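Local atomic coordinates of YbgK (PDB entry 5DUD), a protein that serves as subunit C of an ATP-hydrolysing 5-oxoprolinase, which cleaves 5-oxoproline to L-glutamate at the cost of ATP. Residues H107-S111 and A270-L274; A36-A40 and L72-G76; Y10-G16 and N49-I55; A31-P35 and M266-Q271; W69-T73 and V86-W90. All blocks are in the same frame, centred on the assembly; numbering follows the deposited sequence.

Interaction 1 of 5, residues H107-S111 and A270-L274; sequences HGMRS and AQIPL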
# COMPACT_ATOMS: atom_id res chain seq x y z
N HIS A 107 7.77 -13.89 21.86
CA HIS A 107 7.27 -14.49 20.61
C HIS A 107 6.36 -13.47 19.93
O HIS A 107 5.54 -12.84 20.61
CB HIS A 107 6.51 -15.80 20.89
CG HIS A 107 6.97 -16.54 22.12
ND1 HIS A 107 6.12 -16.76 23.19
CD2 HIS A 107 8.19 -17.06 22.41
CE1 HIS A 107 6.83 -17.42 24.09
NE2 HIS A 107 8.08 -17.62 23.66
N GLY A 108 6.49 -13.31 18.62
CA GLY A 108 5.69 -12.37 17.85
C GLY A 108 6.30 -10.99 17.73
O GLY A 108 7.41 -10.75 18.21
N MET A 109 5.58 -10.07 17.09
CA MET A 109 6.01 -8.68 16.87
C MET A 109 4.91 -7.67 17.15
O MET A 109 5.11 -6.80 18.00
CB MET A 109 6.49 -8.49 15.42
CG MET A 109 7.88 -8.99 15.15
SD MET A 109 9.19 -7.87 15.72
CE MET A 109 8.96 -6.49 14.60
N ARG A 110 3.79 -7.73 16.41
CA ARG A 110 2.71 -6.74 16.53
C ARG A 110 1.53 -7.21 17.42
O ARG A 110 1.09 -8.35 17.31
CB ARG A 110 2.20 -6.35 15.14
CG ARG A 110 3.18 -5.42 14.42
CD ARG A 110 3.16 -5.55 12.91
NE ARG A 110 4.29 -4.84 12.30
CZ ARG A 110 5.50 -5.35 12.03
NH1 ARG A 110 5.76 -6.63 12.30
NH2 ARG A 110 6.44 -4.60 11.47
N SER A 111 1.03 -6.30 18.27
CA SER A 111 -0.09 -6.52 19.20
C SER A 111 -1.17 -5.47 18.94
O SER A 111 -0.84 -4.34 18.57
CB SER A 111 0.40 -6.44 20.64
OG SER A 111 -0.55 -6.92 21.58
N ALA A 270 3.43 -10.51 9.63
CA ALA A 270 3.34 -9.47 10.66
C ALA A 270 3.98 -9.88 11.98
O ALA A 270 4.49 -9.00 12.67
CB ALA A 270 1.88 -9.11 10.91
N GLN A 271 3.92 -11.17 12.37
CA GLN A 271 4.46 -11.62 13.65
C GLN A 271 5.90 -12.11 13.57
O GLN A 271 6.52 -12.25 14.62
CB GLN A 271 3.59 -12.73 14.24
CG GLN A 271 2.11 -12.37 14.47
CD GLN A 271 1.83 -11.08 15.22
OE1 GLN A 271 2.67 -10.55 15.95
NE2 GLN A 271 0.60 -10.62 15.15
N ILE A 272 6.44 -12.35 12.37
CA ILE A 272 7.81 -12.87 12.24
C ILE A 272 8.86 -11.87 12.77
O ILE A 272 9.00 -10.79 12.19
CB ILE A 272 8.13 -13.29 10.78
CG1 ILE A 272 7.40 -14.61 10.43
CG2 ILE A 272 9.65 -13.48 10.57
CD1 ILE A 272 7.23 -14.87 8.95
N PRO A 273 9.67 -12.24 13.79
CA PRO A 273 10.71 -11.32 14.28
C PRO A 273 11.79 -10.96 13.24
O PRO A 273 11.98 -11.69 12.27
CB PRO A 273 11.33 -12.07 15.47
CG PRO A 273 10.32 -13.06 15.87
CD PRO A 273 9.64 -13.47 14.61
N LEU A 274 12.52 -9.86 13.48
CA LEU A 274 13.54 -9.34 12.55
C LEU A 274 14.80 -10.25 12.36
O LEU A 274 15.57 -9.98 11.44
CB LEU A 274 13.97 -7.91 12.94
CG LEU A 274 13.14 -6.79 12.29
CD1 LEU A 274 13.29 -5.47 13.03
CD2 LEU A 274 13.51 -6.63 10.82

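Interaction 2 of 5, residues A36-A40 and L72-G76; sequences ALRIA and LTGAG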
# COMPACT_ATOMS: atom_id res chain seq x y z
N ALA A 36 -6.02 -10.34 13.55
CA ALA A 36 -5.86 -9.96 14.96
C ALA A 36 -6.76 -8.77 15.33
O ALA A 36 -7.47 -8.85 16.33
CB ALA A 36 -4.41 -9.63 15.27
N LEU A 37 -6.75 -7.69 14.53
CA LEU A 37 -7.60 -6.50 14.74
C LEU A 37 -9.10 -6.85 14.64
O LEU A 37 -9.90 -6.33 15.42
CB LEU A 37 -7.22 -5.43 13.69
CG LEU A 37 -8.03 -4.13 13.71
CD1 LEU A 37 -7.14 -2.92 13.56
CD2 LEU A 37 -9.07 -4.11 12.59
N ARG A 38 -9.48 -7.71 13.66
CA ARG A 38 -10.87 -8.10 13.45
C ARG A 38 -11.43 -8.85 14.66
O ARG A 38 -12.51 -8.50 15.12
CB ARG A 38 -11.05 -8.95 12.18
CG ARG A 38 -11.02 -8.09 10.92
CD ARG A 38 -11.16 -8.87 9.64
NE ARG A 38 -11.19 -7.97 8.48
CZ ARG A 38 -11.20 -8.35 7.21
NH1 ARG A 38 -11.18 -9.64 6.89
NH2 ARG A 38 -11.22 -7.45 6.24
N ILE A 39 -10.67 -9.81 15.23
CA ILE A 39 -11.09 -10.56 16.42
C ILE A 39 -11.26 -9.62 17.62
O ILE A 39 -12.24 -9.75 18.35
CB ILE A 39 -10.09 -11.71 16.73
CG1 ILE A 39 -10.15 -12.81 15.64
CG2 ILE A 39 -10.34 -12.33 18.11
CD1 ILE A 39 -8.91 -13.70 15.55
N ALA A 40 -10.31 -8.69 17.81
CA ALA A 40 -10.34 -7.71 18.91
C ALA A 40 -11.61 -6.86 18.84
O ALA A 40 -12.31 -6.73 19.84
CB ALA A 40 -9.11 -6.82 18.88
N LEU A 72 -7.35 -7.60 23.94
CA LEU A 72 -5.99 -7.63 23.39
C LEU A 72 -5.81 -8.85 22.47
O LEU A 72 -6.31 -9.92 22.80
CB LEU A 72 -4.95 -7.68 24.52
CG LEU A 72 -4.60 -6.38 25.24
CD1 LEU A 72 -3.85 -6.69 26.53
CD2 LEU A 72 -3.77 -5.44 24.36
N THR A 73 -5.17 -8.67 21.31
CA THR A 73 -4.91 -9.74 20.33
C THR A 73 -3.48 -9.58 19.80
O THR A 73 -2.73 -8.73 20.29
CB THR A 73 -5.97 -9.72 19.20
OG1 THR A 73 -6.09 -8.38 18.73
CG2 THR A 73 -7.33 -10.27 19.63
N GLY A 74 -3.09 -10.41 18.82
CA GLY A 74 -1.76 -10.37 18.21
C GLY A 74 -0.72 -11.06 19.07
O GLY A 74 -1.00 -12.11 19.66
N ALA A 75 0.50 -10.49 19.16
CA ALA A 75 1.59 -11.06 19.96
C ALA A 75 1.34 -10.85 21.46
O ALA A 75 0.99 -9.75 21.87
CB ALA A 75 2.91 -10.42 19.56
N GLY A 76 1.53 -11.91 22.25
CA GLY A 76 1.34 -11.87 23.69
C GLY A 76 2.46 -11.14 24.40
O GLY A 76 3.59 -11.64 24.43

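Interaction 3 of 5, residues Y10-G16 and N49-I55; sequences YTTVQDG and NAPALEI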
# COMPACT_ATOMS: atom_id res chain seq x y z
N TYR A 10 6.62 1.94 17.50
CA TYR A 10 5.85 2.10 16.26
C TYR A 10 4.38 1.77 16.56
O TYR A 10 3.89 0.70 16.20
CB TYR A 10 6.45 1.19 15.15
CG TYR A 10 6.66 1.87 13.82
CD1 TYR A 10 7.79 2.63 13.57
CD2 TYR A 10 5.78 1.64 12.76
CE1 TYR A 10 8.02 3.21 12.33
CE2 TYR A 10 6.00 2.22 11.51
CZ TYR A 10 7.12 3.00 11.30
OH TYR A 10 7.32 3.56 10.06
N THR A 11 3.69 2.70 17.24
CA THR A 11 2.28 2.53 17.60
C THR A 11 1.44 3.49 16.76
O THR A 11 1.77 4.67 16.68
CB THR A 11 2.09 2.76 19.10
OG1 THR A 11 3.05 1.97 19.80
CG2 THR A 11 0.68 2.38 19.58
N THR A 12 0.35 2.98 16.13
CA THR A 12 -0.54 3.75 15.26
C THR A 12 -1.99 3.28 15.36
O THR A 12 -2.24 2.15 15.77
CB THR A 12 -0.11 3.63 13.78
OG1 THR A 12 -0.13 2.26 13.37
CG2 THR A 12 1.24 4.24 13.52
N VAL A 13 -2.94 4.13 14.92
CA VAL A 13 -4.37 3.81 14.86
C VAL A 13 -4.63 3.12 13.52
O VAL A 13 -4.45 3.76 12.48
CB VAL A 13 -5.27 5.06 15.04
CG1 VAL A 13 -6.74 4.66 15.16
CG2 VAL A 13 -4.83 5.90 16.24
N GLN A 14 -5.02 1.84 13.52
CA GLN A 14 -5.25 1.09 12.29
C GLN A 14 -6.69 0.61 12.20
O GLN A 14 -7.33 0.33 13.21
CB GLN A 14 -4.28 -0.09 12.19
CG GLN A 14 -2.81 0.33 12.04
CD GLN A 14 -2.51 1.08 10.76
OE1 GLN A 14 -3.22 0.99 9.76
NE2 GLN A 14 -1.42 1.84 10.76
N ASP A 15 -7.19 0.56 10.95
CA ASP A 15 -8.56 0.21 10.56
C ASP A 15 -8.56 -0.98 9.56
O ASP A 15 -7.53 -1.62 9.36
CB ASP A 15 -9.17 1.46 9.89
CG ASP A 15 -10.64 1.68 10.15
OD1 ASP A 15 -10.99 2.04 11.29
OD2 ASP A 15 -11.44 1.52 9.21
N GLY A 16 -9.71 -1.26 8.94
CA GLY A 16 -9.84 -2.23 7.85
C GLY A 16 -9.02 -1.87 6.62
O GLY A 16 -8.42 -2.75 6.00
N ASN A 49 -13.92 -4.13 11.14
CA ASN A 49 -12.97 -3.16 10.58
C ASN A 49 -12.92 -1.82 11.38
O ASN A 49 -12.37 -0.84 10.89
CB ASN A 49 -13.37 -2.88 9.13
CG ASN A 49 -13.19 -4.11 8.25
OD1 ASN A 49 -12.07 -4.59 8.05
ND2 ASN A 49 -14.29 -4.70 7.78
N ALA A 50 -13.43 -1.79 12.62
CA ALA A 50 -13.43 -0.56 13.41
C ALA A 50 -12.00 -0.14 13.78
O ALA A 50 -11.09 -0.98 13.77
CB ALA A 50 -14.27 -0.75 14.67
N PRO A 51 -11.74 1.15 14.09
CA PRO A 51 -10.36 1.57 14.40
C PRO A 51 -9.84 1.01 15.73
O PRO A 51 -10.49 1.18 16.77
CB PRO A 51 -10.43 3.10 14.43
CG PRO A 51 -11.80 3.48 14.02
CD PRO A 51 -12.68 2.29 14.13
N ALA A 52 -8.66 0.36 15.69
CA ALA A 52 -7.98 -0.20 16.86
C ALA A 52 -6.48 0.11 16.80
O ALA A 52 -5.93 0.25 15.71
CB ALA A 52 -8.21 -1.71 16.93
N LEU A 53 -5.82 0.21 17.96
CA LEU A 53 -4.39 0.55 18.00
C LEU A 53 -3.50 -0.60 17.59
O LEU A 53 -3.57 -1.66 18.19
CB LEU A 53 -3.96 0.96 19.42
CG LEU A 53 -4.66 2.15 20.03
CD1 LEU A 53 -4.18 2.37 21.45
CD2 LEU A 53 -4.45 3.38 19.20
N GLU A 54 -2.59 -0.38 16.62
CA GLU A 54 -1.56 -1.36 16.27
C GLU A 54 -0.35 -1.03 17.12
O GLU A 54 -0.05 0.15 17.27
CB GLU A 54 -1.22 -1.32 14.77
CG GLU A 54 -0.08 -2.25 14.38
CD GLU A 54 0.14 -2.39 12.89
OE1 GLU A 54 1.06 -1.73 12.35
OE2 GLU A 54 -0.60 -3.18 12.26
N ILE A 55 0.31 -2.04 17.72
CA ILE A 55 1.48 -1.83 18.59
C ILE A 55 2.59 -2.73 18.10
O ILE A 55 2.33 -3.91 17.90
CB ILE A 55 1.14 -2.15 20.08
CG1 ILE A 55 -0.18 -1.49 20.55
CG2 ILE A 55 2.29 -1.74 21.00
CD1 ILE A 55 -0.93 -2.33 21.54
O HOH W 1 2.48 0.33 13.90

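Interaction 4 of 5, residues A31-P35 and M266-Q271; sequences ALDMP and MYHLAQ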
# COMPACT_ATOMS: atom_id res chain seq x y z
N ALA A 31 -4.39 -2.76 9.39
CA ALA A 31 -3.58 -3.66 10.20
C ALA A 31 -2.83 -4.68 9.35
O ALA A 31 -3.39 -5.23 8.40
CB ALA A 31 -4.44 -4.39 11.23
N LEU A 32 -1.55 -4.89 9.67
CA LEU A 32 -0.70 -5.88 9.01
C LEU A 32 -1.27 -7.27 9.30
O LEU A 32 -1.46 -8.07 8.38
CB LEU A 32 0.77 -5.76 9.48
CG LEU A 32 1.76 -5.08 8.53
CD1 LEU A 32 1.19 -3.81 7.91
CD2 LEU A 32 3.06 -4.77 9.24
N ASP A 33 -1.63 -7.52 10.57
CA ASP A 33 -2.31 -8.73 11.01
C ASP A 33 -3.80 -8.40 11.04
O ASP A 33 -4.35 -8.06 12.10
CB ASP A 33 -1.76 -9.19 12.37
CG ASP A 33 -2.10 -10.62 12.75
OD1 ASP A 33 -3.28 -11.00 12.63
OD2 ASP A 33 -1.19 -11.34 13.22
N MET A 34 -4.46 -8.43 9.87
CA MET A 34 -5.89 -8.12 9.77
C MET A 34 -6.73 -9.04 10.66
O MET A 34 -7.60 -8.52 11.34
CB MET A 34 -6.39 -8.17 8.31
CG MET A 34 -6.24 -6.87 7.53
SD MET A 34 -7.00 -5.40 8.28
CE MET A 34 -8.57 -6.04 8.70
N PRO A 35 -6.47 -10.37 10.71
CA PRO A 35 -7.25 -11.25 11.60
C PRO A 35 -7.15 -10.91 13.09
O PRO A 35 -8.12 -11.15 13.81
CB PRO A 35 -6.64 -12.64 11.33
CG PRO A 35 -6.06 -12.54 9.98
CD PRO A 35 -5.50 -11.15 9.93
N MET A 266 -1.02 -13.83 4.74
CA MET A 266 -0.41 -12.51 4.95
C MET A 266 -0.27 -12.16 6.43
O MET A 266 0.67 -11.46 6.78
CB MET A 266 -1.23 -11.41 4.25
CG MET A 266 -1.01 -11.32 2.76
SD MET A 266 0.66 -10.80 2.30
CE MET A 266 0.65 -9.10 2.84
N TYR A 267 -1.20 -12.61 7.29
CA TYR A 267 -1.15 -12.32 8.72
C TYR A 267 0.10 -12.93 9.40
O TYR A 267 0.56 -12.38 10.39
CB TYR A 267 -2.44 -12.76 9.45
CG TYR A 267 -2.56 -14.23 9.79
CD1 TYR A 267 -2.12 -14.71 11.02
CD2 TYR A 267 -3.25 -15.11 8.97
CE1 TYR A 267 -2.28 -16.05 11.38
CE2 TYR A 267 -3.42 -16.45 9.32
CZ TYR A 267 -2.94 -16.91 10.53
OH TYR A 267 -3.10 -18.24 10.85
N HIS A 268 0.66 -14.04 8.86
CA HIS A 268 1.85 -14.67 9.44
C HIS A 268 3.10 -13.76 9.35
O HIS A 268 3.91 -13.78 10.28
CB HIS A 268 2.17 -16.02 8.78
CG HIS A 268 1.20 -17.11 9.10
ND1 HIS A 268 1.56 -18.18 9.90
CD2 HIS A 268 -0.07 -17.30 8.68
CE1 HIS A 268 0.50 -18.97 9.96
NE2 HIS A 268 -0.50 -18.48 9.22
N LEU A 269 3.27 -13.00 8.25
CA LEU A 269 4.43 -12.11 8.04
C LEU A 269 4.57 -11.07 9.18
O LEU A 269 5.68 -10.81 9.64
CB LEU A 269 4.34 -11.35 6.68
CG LEU A 269 4.90 -11.95 5.36
CD1 LEU A 269 6.44 -12.01 5.36
CD2 LEU A 269 4.19 -13.22 4.93
N ALA A 270 3.43 -10.51 9.63
CA ALA A 270 3.34 -9.47 10.66
C ALA A 270 3.98 -9.88 11.98
O ALA A 270 4.49 -9.00 12.67
CB ALA A 270 1.88 -9.11 10.91
N GLN A 271 3.92 -11.17 12.37
CA GLN A 271 4.46 -11.62 13.65
C GLN A 271 5.90 -12.11 13.57
O GLN A 271 6.52 -12.25 14.62
CB GLN A 271 3.59 -12.73 14.24
CG GLN A 271 2.11 -12.37 14.47
CD GLN A 271 1.83 -11.08 15.22
OE1 GLN A 271 2.67 -10.55 15.95
NE2 GLN A 271 0.60 -10.62 15.15

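Interaction 5 of 5, residues W69-T73 and V86-W90; sequences WFALT and VWTGW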
# COMPACT_ATOMS: atom_id res chain seq x y z
N TRP A 69 -15.57 -1.86 28.01
CA TRP A 69 -14.93 -3.16 27.79
C TRP A 69 -13.74 -3.00 26.86
O TRP A 69 -13.68 -2.03 26.11
CB TRP A 69 -15.94 -4.16 27.19
CG TRP A 69 -17.22 -4.29 27.97
CD1 TRP A 69 -18.31 -3.47 27.90
CD2 TRP A 69 -17.55 -5.31 28.91
NE1 TRP A 69 -19.28 -3.90 28.77
CE2 TRP A 69 -18.85 -5.04 29.39
CE3 TRP A 69 -16.87 -6.44 29.40
CZ2 TRP A 69 -19.48 -5.85 30.34
CZ3 TRP A 69 -17.50 -7.25 30.33
CH2 TRP A 69 -18.79 -6.95 30.80
N PHE A 70 -12.78 -3.95 26.91
CA PHE A 70 -11.60 -3.92 26.06
C PHE A 70 -11.11 -5.34 25.74
O PHE A 70 -11.62 -6.31 26.30
CB PHE A 70 -10.47 -3.09 26.71
CG PHE A 70 -9.55 -3.84 27.65
CD1 PHE A 70 -9.93 -4.12 28.95
CD2 PHE A 70 -8.28 -4.23 27.24
CE1 PHE A 70 -9.07 -4.78 29.82
CE2 PHE A 70 -7.43 -4.91 28.11
CZ PHE A 70 -7.83 -5.18 29.39
N ALA A 71 -10.14 -5.44 24.83
CA ALA A 71 -9.59 -6.73 24.42
C ALA A 71 -8.19 -6.56 23.82
O ALA A 71 -7.89 -5.51 23.25
CB ALA A 71 -10.51 -7.40 23.42
N LEU A 72 -7.35 -7.60 23.94
CA LEU A 72 -5.99 -7.63 23.39
C LEU A 72 -5.81 -8.85 22.47
O LEU A 72 -6.31 -9.92 22.80
CB LEU A 72 -4.95 -7.68 24.52
CG LEU A 72 -4.60 -6.38 25.24
CD1 LEU A 72 -3.85 -6.69 26.53
CD2 LEU A 72 -3.77 -5.44 24.36
N THR A 73 -5.17 -8.67 21.31
CA THR A 73 -4.91 -9.74 20.33
C THR A 73 -3.48 -9.58 19.80
O THR A 73 -2.73 -8.73 20.29
CB THR A 73 -5.97 -9.72 19.20
OG1 THR A 73 -6.09 -8.38 18.73
CG2 THR A 73 -7.33 -10.27 19.63
N VAL A 86 -3.67 -9.89 32.61
CA VAL A 86 -4.72 -10.10 31.60
C VAL A 86 -4.11 -10.78 30.37
O VAL A 86 -2.95 -10.54 30.05
CB VAL A 86 -5.44 -8.78 31.24
CG1 VAL A 86 -5.87 -8.03 32.49
CG2 VAL A 86 -4.62 -7.88 30.31
N TRP A 87 -4.91 -11.60 29.67
CA TRP A 87 -4.42 -12.33 28.51
C TRP A 87 -5.19 -12.01 27.23
O TRP A 87 -6.27 -11.41 27.26
CB TRP A 87 -4.44 -13.83 28.81
CG TRP A 87 -3.34 -14.21 29.76
CD1 TRP A 87 -2.01 -14.28 29.48
CD2 TRP A 87 -3.47 -14.46 31.17
NE1 TRP A 87 -1.30 -14.59 30.62
CE2 TRP A 87 -2.17 -14.72 31.66
CE3 TRP A 87 -4.56 -14.52 32.05
CZ2 TRP A 87 -1.94 -15.03 33.01
CZ3 TRP A 87 -4.32 -14.84 33.38
CH2 TRP A 87 -3.03 -15.07 33.85
N THR A 88 -4.60 -12.41 26.09
CA THR A 88 -5.09 -12.10 24.76
C THR A 88 -6.27 -12.98 24.28
O THR A 88 -6.28 -14.19 24.50
CB THR A 88 -3.95 -12.23 23.74
OG1 THR A 88 -3.42 -13.56 23.79
CG2 THR A 88 -2.83 -11.23 23.99
N GLY A 89 -7.22 -12.34 23.61
CA GLY A 89 -8.39 -13.00 23.03
C GLY A 89 -9.58 -13.14 23.95
O GLY A 89 -10.26 -14.17 23.91
N TRP A 90 -9.88 -12.10 24.75
CA TRP A 90 -10.98 -12.09 25.72
C TRP A 90 -11.66 -10.73 25.79
O TRP A 90 -10.97 -9.72 25.70
CB TRP A 90 -10.43 -12.45 27.11
CG TRP A 90 -10.50 -13.91 27.43
CD1 TRP A 90 -9.67 -14.89 26.98
CD2 TRP A 90 -11.44 -14.54 28.30
NE1 TRP A 90 -10.05 -16.10 27.51
CE2 TRP A 90 -11.12 -15.91 28.34
CE3 TRP A 90 -12.51 -14.07 29.08
CZ2 TRP A 90 -11.85 -16.83 29.09
CZ3 TRP A 90 -13.23 -14.98 29.84
CH2 TRP A 90 -12.90 -16.35 29.84
O HOH W 2 -7.86 -9.55 26.05

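Interaction 1 of 5, residues H107-S111 and A270-L274
The guanidinium of Arg110 offers its edge to the backbone carbonyl of Ala270, which lies near the guanidinium plane, and the amide of Gln271 has Arg110 O in its plane and meets Met109 N in the plane of its carbonyl. In this carboxyltransferase-type domain the contact joins the beginning of strand 110-115, in a five-stranded antiparallel sheet, to the C-terminal part of the short, weakly bonded helix at about 266-271. Arg110 NH1 donates to Ala270 O at 2.7 Å, tilted about 20° from the carbonyl plane. With Arg110 CG anti to its carbonyl carbon (chi1 -74°) and the chain extended from CG to NE, CD also passes 3.7 Å from Ala270 O. Gln271 is folded at chi2, which turns its amide back against the strand. Its OE1 accepts a nearly straight bond from Met109 N at 3.2 Å and a weak one from Arg110 N. NE2 donates to Arg110 O at 3.2 Å and also holds Asp33. A leucine in place of Gln271 would probably leave Met109 N and Arg110 O without the amide that bonds them, and take one donor from Asp33. Met109 curls at chi2 and chi3 over the chain leaving the helix: its CB sits 3.4 Å from Ala270 O, its CG 3.6 Å from Ile272 O, and SD lies 4.0 Å from Pro273 CA.

Interaction 2 of 5, residues A36-A40 and L72-G76
Thr73 points from strand 68-74 into helix 34-44, where Ala36, Ile39 and Ala40 receive it; this is helix-on-sheet packing, the helix covering one side of the five-stranded antiparallel sheet. The short segments run nearly antiparallel, their axes at 160° and 7.3 Å apart at closest approach. Thr73 CB lies 3.4 Å from Ala36 O. At CB the side chain divides. OG1 stands between the backbone N and the carbonyl carbon (chi1 48°), which brings it to Ala36 O, and the hydroxyl donates to that oxygen at 2.8 Å. It comes from well above the carbonyl plane, 64° out of it. Ala36 O already takes the helical bond from Ala40 N, and the two donors reach it from opposite faces of the carbonyl plane, so the threonine adds a second bond to the oxygen and breaks none of the helix. OG1 is also close to the methyl of Ala40. The other branch, CG2, is anti to the carbonyl carbon and lies against the helix backbone near Ala36 O and Ala40 N, meeting Ala40 CB and the CG2 of Ile39, whose side chain it crosses obliquely. One residue further along the strand, the small methyl of Ala36 meets Gly74, a residue with positive phi. Outside the contact Tyr112 and Ala114 of strand 110-115 extend the sheet surface under Ala36 and Ala40, while Tyr298 and Leu302 of helix 285-302 touch Ile39. Ala36 CB sits 3.9 Å from Gly74 N.

Interaction 3 of 5, residues Y10-G16 and N49-I55
Thr12 and Glu54 bond to each other twice through their main chains, Thr12 N to Glu54 O at 3.1 Å and Glu54 N to Thr12 O at 2.7 Å. Gln14 and Ala52 repeat this pattern two residues on, with Ala52 N reaching Gln14 O at 2.8 Å. Between these hydrogen-bonded pairs Val13 and Leu53 form a non-hydrogen-bonded pair on the other face, where Val13 CG2 meets Leu53 CD2 at 3.9 Å and Val13 CG1 leans on Pro51 CB. On the face of Thr12 and Glu54, the Glu54 side chain reaches out with CG anti to its backbone N (chi1 175°), and Gln14 CG packs on its CB at 3.6 Å. A water donates to Tyr10 O and to Glu54 OE1, the latter at 2.9 Å, and is also hydrogen-bonded to Thr12 OG1. Farther out, Glu54 OE1 makes a salt bridge with Arg206, while OE2 accepts from Tyr112 OH and Leu32 N; Val13 O takes Thr130 OG1. Ala52 packs against Leu37 of helix 34-44. Strand 12-14 is thus the outermost strand within this chain at one end of the five-stranded sheet, paired antiparallel with 52-56, and helix 34-44 lies in the connection between them.

Interaction 4 of 5, residues A31-P35 and M266-Q271
Asp33 lies beside Tyr267 and meets Gln271 between the start of helix 34-44 and the short helix 266-271. Its CG stands opposite the backbone N (chi1 -164°), which sends the carboxylate toward Gln271, alongside Tyr267. Gln271 NE2 donates to Asp33 OD2 at 2.7 Å in a nearly straight bond; the donor stands above the carboxylate plane, 37° out of it, while OD2 is close to the plane of the amide. Tyr267 takes the crowded position at chi1 (80°), swinging its ring past Pro35, and its CB rests 3.5 Å from Pro35 CD and 3.7 Å from Asp33 OD1. The hydroxyl is held by Leu169 O. Ala270 CB packs on Leu32 CB, 3.8 Å away, and lies close to Asp33 N as well. Asp33 is the N-cap of helix 34-44: OD1 accepts from Ala36 N, and OD2 also takes Trp170 NE1. An alanine here would probably leave Trp170 NE1 without this acceptor, Gln271 NE2 with Arg110 O in place of two acceptors, and the helix start uncapped. One buried carboxylate thus satisfies three N-H donors, coupling a helix cap to the neighbouring helix and to the loop of Trp170.

Interaction 5 of 5, residues W69-T73 and V86-W90
Leu72 and Gly89 provide the one direct hydrogen bond: Gly89 N donates to Leu72 O at 2.7 Å. The contact sets strand 68-74 of the five-stranded antiparallel sheet against residues 86-90, part of the connection that leaves strand 84-85 of the six-stranded sheet and goes on to strand 92-94 of the five-stranded one. Gly89 has a positive phi (88°), a backbone shape that glycine tolerates easily. The same carbonyl oxygen also takes a CA-H...O approach from Thr88, at 3.2 Å from Thr88 CA to Leu72 O.

A water is the second polar bridge. It accepts from Leu72 N at 2.9 Å and donates to Trp87 O at 2.7 Å and to Trp90 O at 3.1 Å, so both main-chain polar groups of Leu72 are engaged by the connection, one directly and one through solvent.

Apolar contact gathers on Val86. Leu72, with CG anti to its carbonyl carbon (chi1 -79°), crosses the valine at about a right angle and meets it through its CD1. The edge of the Phe70 ring meets Val86 CG2, near the ring plane. Leu100 of strand 99-102, in the six-stranded sheet, touches all three residues, placing them between the two sheets. Thr88 OG1 is hydrogen-bonded to Gln167 OE1, while its methyl lies beside Leu72. From Val86 CG2 it is 4.0 Å to Leu72 CD1 and 4.3 Å to Phe70 CZ.

From the N terminus, strand 12-14 opens interaction 3, and the residues before and within helix 34-44 open interactions 4 and 2. Interaction 3 closes first, at 49-55, so it crosses both. Strand 68-74 then opens interaction 5 and closes interaction 2; the two share Leu72 and Thr73. Interaction 5 closes at 86-90. Interaction 1 opens at 107-111, beside strands 52-56 and 68-74 in the same sheet. Only after a long excursion does the chain return at 266-274 to close interactions 4 and 1, which share Ala270 and Gln271. Interactions 2 and 5 nest within the loop of interaction 4. Together they tie helix 34-44, the five-stranded sheet and helix 266-271.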